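Local structure of putative drug/sodium antiporter (Escherichia coli, 4Z3N) at residues G260-Q263 and M264-L268; P402-S405 and V406-T409. The protein is a MATE-family membrane transporter that is thought to move the genotoxin colibactin across the cell membrane, probably as an antiporter. All blocks are in the same frame, centred on the assembly; numbering follows the deposited sequence.

Contact 1 (G260-Q263 and M264-L268); sequences GMAQ and MLMQL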
ATOM      1  N   GLY A 260       5.620 -12.578   0.109  1.00 32.65           N
ATOM      2  CA  GLY A 260       6.203 -11.283   0.389  1.00 30.73           C
ATOM      3  C   GLY A 260       6.760 -10.591  -0.832  1.00 33.12           C
ATOM      4  O   GLY A 260       6.613  -9.374  -1.014  1.00 36.51           O
ATOM      5  N   MET A 261       7.420 -11.358  -1.684  1.00 32.87           N
ATOM      6  CA  MET A 261       7.993 -10.763  -2.871  1.00 32.87           C
ATOM      7  C   MET A 261       6.960 -10.571  -3.966  1.00 34.29           C
ATOM      8  O   MET A 261       7.122  -9.709  -4.827  1.00 36.82           O
ATOM      9  CB  MET A 261       9.158 -11.595  -3.365  1.00 37.41           C
ATOM     10  CG  MET A 261      10.463 -11.086  -2.807  1.00 38.62           C
ATOM     11  SD  MET A 261      11.814 -12.126  -3.353  1.00 59.66           S
ATOM     12  CE  MET A 261      13.152 -11.421  -2.393  1.00 61.29           C
ATOM     13  N   ALA A 262       5.898 -11.367  -3.930  1.00 34.46           N
ATOM     14  CA  ALA A 262       4.791 -11.170  -4.848  1.00 32.20           C
ATOM     15  C   ALA A 262       4.168  -9.801  -4.561  1.00 30.25           C
ATOM     16  O   ALA A 262       3.740  -9.096  -5.461  1.00 28.81           O
ATOM     17  CB  ALA A 262       3.765 -12.299  -4.719  1.00 25.30           C
ATOM     18  N   GLN A 263       4.165  -9.423  -3.290  1.00 33.51           N
ATOM     19  CA  GLN A 263       3.570  -8.166  -2.853  1.00 31.95           C
ATOM     20  C   GLN A 263       4.366  -6.994  -3.396  1.00 34.99           C
ATOM     21  O   GLN A 263       3.806  -5.962  -3.755  1.00 36.09           O
ATOM     22  CB  GLN A 263       3.510  -8.098  -1.325  1.00 33.71           C
ATOM     23  CG  GLN A 263       2.805  -6.858  -0.772  1.00 37.77           C
ATOM     24  CD  GLN A 263       1.303  -6.876  -0.988  1.00 31.79           C
ATOM     25  OE1 GLN A 263       0.764  -7.795  -1.597  1.00 33.59           O
ATOM     26  NE2 GLN A 263       0.621  -5.858  -0.480  1.00 32.96           N
ATOM     27  N   MET A 264       5.682  -7.169  -3.448  1.00 36.10           N
ATOM     28  CA  MET A 264       6.576  -6.165  -3.997  1.00 32.32           C
ATOM     29  C   MET A 264       6.429  -6.087  -5.508  1.00 34.91           C
ATOM     30  O   MET A 264       6.475  -5.018  -6.098  1.00 34.59           O
ATOM     31  CB  MET A 264       8.012  -6.484  -3.621  1.00 26.30           C
ATOM     32  CG  MET A 264       8.223  -6.564  -2.149  1.00 28.60           C
ATOM     33  SD  MET A 264       9.897  -7.119  -1.858  1.00 44.23           S
ATOM     34  CE  MET A 264       9.812  -7.666  -0.141  1.00 37.48           C
ATOM     35  N   LEU A 265       6.252  -7.241  -6.129  1.00 33.10           N
ATOM     36  CA  LEU A 265       6.098  -7.302  -7.560  1.00 29.26           C
ATOM     37  C   LEU A 265       4.828  -6.567  -7.991  1.00 32.24           C
ATOM     38  O   LEU A 265       4.777  -5.944  -9.055  1.00 34.82           O
ATOM     39  CB  LEU A 265       6.064  -8.757  -7.997  1.00 31.54           C
ATOM     40  CG  LEU A 265       6.267  -8.996  -9.484  1.00 39.51           C
ATOM     41  CD1 LEU A 265       7.613  -8.404  -9.920  1.00 39.04           C
ATOM     42  CD2 LEU A 265       6.166 -10.495  -9.767  1.00 38.08           C
ATOM     43  N   MET A 266       3.802  -6.645  -7.150  1.00 33.01           N
ATOM     44  CA  MET A 266       2.518  -6.006  -7.412  1.00 31.66           C
ATOM     45  C   MET A 266       2.579  -4.478  -7.254  1.00 31.74           C
ATOM     46  O   MET A 266       1.924  -3.758  -7.996  1.00 28.70           O
ATOM     47  CB  MET A 266       1.444  -6.596  -6.492  1.00 27.90           C
ATOM     48  CG  MET A 266       0.987  -7.993  -6.906  1.00 31.19           C
ATOM     49  SD  MET A 266      -0.277  -8.718  -5.820  1.00 35.02           S
ATOM     50  CE  MET A 266       0.747  -9.436  -4.542  1.00 35.19           C
ATOM     51  N   GLN A 267       3.347  -3.995  -6.280  1.00 32.02           N
ATOM     52  CA  GLN A 267       3.594  -2.568  -6.136  1.00 32.40           C
ATOM     53  C   GLN A 267       4.238  -2.064  -7.412  1.00 36.65           C
ATOM     54  O   GLN A 267       3.922  -0.981  -7.923  1.00 33.52           O
ATOM     55  CB  GLN A 267       4.535  -2.275  -4.974  1.00 35.68           C
ATOM     56  CG  GLN A 267       4.315  -3.098  -3.759  1.00 41.78           C
ATOM     57  CD  GLN A 267       3.210  -2.549  -2.923  1.00 52.07           C
ATOM     58  OE1 GLN A 267       2.094  -2.345  -3.407  1.00 58.85           O
ATOM     59  NE2 GLN A 267       3.513  -2.270  -1.656  1.00 53.31           N
ATOM     60  N   LEU A 268       5.169  -2.871  -7.906  1.00 31.02           N
ATOM     61  CA  LEU A 268       5.933  -2.535  -9.080  1.00 31.18           C
ATOM     62  C   LEU A 268       4.989  -2.359 -10.272  1.00 31.08           C
ATOM     63  O   LEU A 268       4.962  -1.297 -10.895  1.00 32.29           O
ATOM     64  CB  LEU A 268       6.981  -3.615  -9.330  1.00 29.85           C
ATOM     65  CG  LEU A 268       8.161  -3.332 -10.250  1.00 34.47           C
ATOM     66  CD1 LEU A 268       8.735  -1.937  -9.998  1.00 31.41           C
ATOM     67  CD2 LEU A 268       9.224  -4.414 -10.041  1.00 29.94           C
TER
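Met-266 folds back over the preceding turn of the helix and meets Ala-262 and Gln-263. Its chain runs extended to SD and then bends at chi3 (-85°). The bend brings Met-266 CE to 4.2 Å from Ala-262 CB. Met-266 CE also lies 3.4 Å from Gln-263 OE1, and the two side chains cross at about a right angle. Met-261 and Met-264 pair three residues apart, with CG of Met-261 4.1 Å from SD of Met-264. The backbone underneath is held by alpha-helical bonds from each N-H to the oxygen four residues earlier. Leu-265 N bonds Met-261 O at 2.9 Å, and Met-266 N bonds Ala-262 O at 3.0 Å. The bond from Met-264 N to Gly-260 O is weak. Gln-263 has CG anti to its N and a bend at chi2 (71°), which takes the amide out from the helix. Both ends of that amide are held from outside: OE1 accepts from Gln-397 NE2, and NE2 donates to Asn-86 OD1. The two bonds fix the amide between helices 382-399 and 75-101. Phe-122, on helix 107-132, touches both Met-261 and Met-264. This is side-chain packing on one transmembrane alpha-helix of the MATE fold, with a polar glutamine bridging its neighbours.

Contact 2 (P402-S405 and V406-T409); sequences PWYS and VLLT
Leu-408 packs back on the carbonyl of Tyr-404, one helical turn earlier. Leu-408 CB lies 3.6 Å from Tyr-404 O. Leu-408 CG is nearer, 3.4 Å from Tyr-404 O. From there Leu-408 CD1 stays close, at 3.5 Å from Tyr-404 O. With CG beside the backbone N and opposite the carbonyl carbon (chi1 -74°), the branch leans back over the earlier turn and meets this oxygen. Beyond the helix, the leucine side chain touches Ala-392 and Leu-449. Tyr-404 O also accepts the N-H of Leu-408.

The contact lies near the N-terminal end of helix 402-413, most of it on a predicted transmembrane helix of the MATE fold. Alpha-helical bonds run through it. Val-406 N bonds Pro-402 O at 2.9 Å, and Leu-407 N bonds Trp-403 O in the same way. CG2 of Val-406 sits beside Pro-402 O, at 3.3 Å.

The Tyr-404 ring meets Leu-407 obliquely, with Tyr-404 CD2 4.0 Å from Leu-407 CD2. Trp-403 brings CD1 over the centre of one face of the same ring, while the tyrosine CG lies at the edge of the indole, in its plane. The Tyr-404 ring also meets that of Tyr-396, on helix 382-399.

Ser-405 O accepts the backbone N-H of Thr-409. OG1 of Thr-409 lies 3.1 Å from Ser-405 O. The serine hydroxyl bonds Ser-393 O, also on helix 382-399.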
ATOM      1  N   PRO A 402       0.318 -16.661  -4.363  1.00 31.83           N
ATOM      2  CA  PRO A 402       0.605 -15.342  -4.960  1.00 31.92           C
ATOM      3  C   PRO A 402       0.516 -15.250  -6.492  1.00 28.45           C
ATOM      4  O   PRO A 402       0.455 -14.138  -7.023  1.00 30.98           O
ATOM      5  CB  PRO A 402       2.048 -15.061  -4.505  1.00 33.67           C
ATOM      6  CG  PRO A 402       2.587 -16.401  -3.967  1.00 29.22           C
ATOM      7  CD  PRO A 402       1.367 -17.059  -3.404  1.00 28.85           C
ATOM      8  N   TRP A 403       0.521 -16.381  -7.181  1.00 26.59           N
ATOM      9  CA  TRP A 403       0.431 -16.388  -8.630  1.00 27.41           C
ATOM     10  C   TRP A 403      -0.857 -15.711  -9.080  1.00 30.42           C
ATOM     11  O   TRP A 403      -0.855 -14.950 -10.059  1.00 29.03           O
ATOM     12  CB  TRP A 403       0.509 -17.818  -9.181  1.00 28.91           C
ATOM     13  CG  TRP A 403       0.040 -17.931 -10.573  1.00 28.80           C
ATOM     14  CD1 TRP A 403      -1.248 -18.050 -10.988  1.00 31.68           C
ATOM     15  CD2 TRP A 403       0.841 -17.899 -11.760  1.00 35.43           C
ATOM     16  NE1 TRP A 403      -1.308 -18.102 -12.356  1.00 32.50           N
ATOM     17  CE2 TRP A 403      -0.037 -18.015 -12.858  1.00 31.21           C
ATOM     18  CE3 TRP A 403       2.217 -17.783 -12.006  1.00 36.49           C
ATOM     19  CZ2 TRP A 403       0.408 -18.033 -14.175  1.00 29.43           C
ATOM     20  CZ3 TRP A 403       2.659 -17.799 -13.327  1.00 36.10           C
ATOM     21  CH2 TRP A 403       1.754 -17.926 -14.391  1.00 33.70           C
ATOM     22  N   TYR A 404      -1.958 -15.980  -8.373  1.00 26.18           N
ATOM     23  CA  TYR A 404      -3.242 -15.416  -8.767  1.00 25.38           C
ATOM     24  C   TYR A 404      -3.414 -13.993  -8.257  1.00 24.86           C
ATOM     25  O   TYR A 404      -4.191 -13.216  -8.793  1.00 27.32           O
ATOM     26  CB  TYR A 404      -4.365 -16.341  -8.308  1.00 31.49           C
ATOM     27  CG  TYR A 404      -4.211 -17.678  -8.968  1.00 32.97           C
ATOM     28  CD1 TYR A 404      -3.475 -18.701  -8.352  1.00 31.17           C
ATOM     29  CD2 TYR A 404      -4.732 -17.907 -10.238  1.00 27.42           C
ATOM     30  CE1 TYR A 404      -3.298 -19.931  -8.973  1.00 31.00           C
ATOM     31  CE2 TYR A 404      -4.556 -19.130 -10.872  1.00 32.55           C
ATOM     32  CZ  TYR A 404      -3.842 -20.139 -10.231  1.00 39.24           C
ATOM     33  OH  TYR A 404      -3.665 -21.350 -10.854  1.00 37.09           O
ATOM     34  N   SER A 405      -2.650 -13.652  -7.238  1.00 24.29           N
ATOM     35  CA  SER A 405      -2.533 -12.281  -6.807  1.00 25.09           C
ATOM     36  C   SER A 405      -1.938 -11.458  -7.924  1.00 26.72           C
ATOM     37  O   SER A 405      -2.472 -10.412  -8.278  1.00 27.71           O
ATOM     38  CB  SER A 405      -1.658 -12.174  -5.554  1.00 28.33           C
ATOM     39  OG  SER A 405      -2.283 -12.790  -4.461  1.00 28.84           O
ATOM     40  N   VAL A 406      -0.827 -11.937  -8.474  1.00 26.59           N
ATOM     41  CA  VAL A 406      -0.136 -11.216  -9.538  1.00 27.84           C
ATOM     42  C   VAL A 406      -0.937 -11.235 -10.838  1.00 26.63           C
ATOM     43  O   VAL A 406      -1.022 -10.231 -11.531  1.00 27.12           O
ATOM     44  CB  VAL A 406       1.267 -11.794  -9.772  1.00 30.89           C
ATOM     45  CG1 VAL A 406       1.957 -11.107 -10.960  1.00 27.21           C
ATOM     46  CG2 VAL A 406       2.091 -11.661  -8.498  1.00 27.56           C
ATOM     47  N   LEU A 407      -1.556 -12.371 -11.137  1.00 27.12           N
ATOM     48  CA  LEU A 407      -2.448 -12.483 -12.286  1.00 25.87           C
ATOM     49  C   LEU A 407      -3.537 -11.404 -12.306  1.00 27.74           C
ATOM     50  O   LEU A 407      -3.840 -10.842 -13.355  1.00 29.73           O
ATOM     51  CB  LEU A 407      -3.099 -13.863 -12.317  1.00 24.53           C
ATOM     52  CG  LEU A 407      -4.156 -14.002 -13.414  1.00 29.17           C
ATOM     53  CD1 LEU A 407      -3.569 -13.711 -14.822  1.00 22.29           C
ATOM     54  CD2 LEU A 407      -4.864 -15.377 -13.345  1.00 25.27           C
ATOM     55  N   LEU A 408      -4.122 -11.109 -11.149  1.00 26.85           N
ATOM     56  CA  LEU A 408      -5.210 -10.143 -11.081  1.00 25.59           C
ATOM     57  C   LEU A 408      -4.682  -8.716 -11.169  1.00 26.80           C
ATOM     58  O   LEU A 408      -5.317  -7.835 -11.739  1.00 27.86           O
ATOM     59  CB  LEU A 408      -6.023 -10.347  -9.802  1.00 27.18           C
ATOM     60  CG  LEU A 408      -6.931 -11.585  -9.831  1.00 25.34           C
ATOM     61  CD1 LEU A 408      -7.409 -11.969  -8.431  1.00 25.97           C
ATOM     62  CD2 LEU A 408      -8.104 -11.366 -10.772  1.00 22.69           C
ATOM     63  N   THR A 409      -3.502  -8.487 -10.619  1.00 28.09           N
ATOM     64  CA  THR A 409      -2.899  -7.169 -10.699  1.00 26.54           C
ATOM     65  C   THR A 409      -2.439  -6.861 -12.136  1.00 28.72           C
ATOM     66  O   THR A 409      -2.518  -5.723 -12.597  1.00 29.96           O
ATOM     67  CB  THR A 409      -1.735  -7.057  -9.728  1.00 24.02           C
ATOM     68  OG1 THR A 409      -2.211  -7.366  -8.414  1.00 28.15           O
ATOM     69  CG2 THR A 409      -1.177  -5.649  -9.725  1.00 25.61           C
TER

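Contact 1 comes first in the chain, on helix 250-284, and contact 2 follows on helix 402-413. Each joins consecutive turns of a single helix, so neither closes a loop. They lie in series, without nesting or crossing. In space their centres are about 10 Å apart and the two helices touch. Ala-262 CB packs against Pro-402 CB. Further along, Met-266 SD lies near Thr-409 OG1 and the oxygen of Ser-405, and Met-266 CG approaches Val-406 CG2. Gln-397 on helix 382-399 touches Ala-262 and Met-266 as well as Pro-402 and Ser-405, so a third helix joins both contacts.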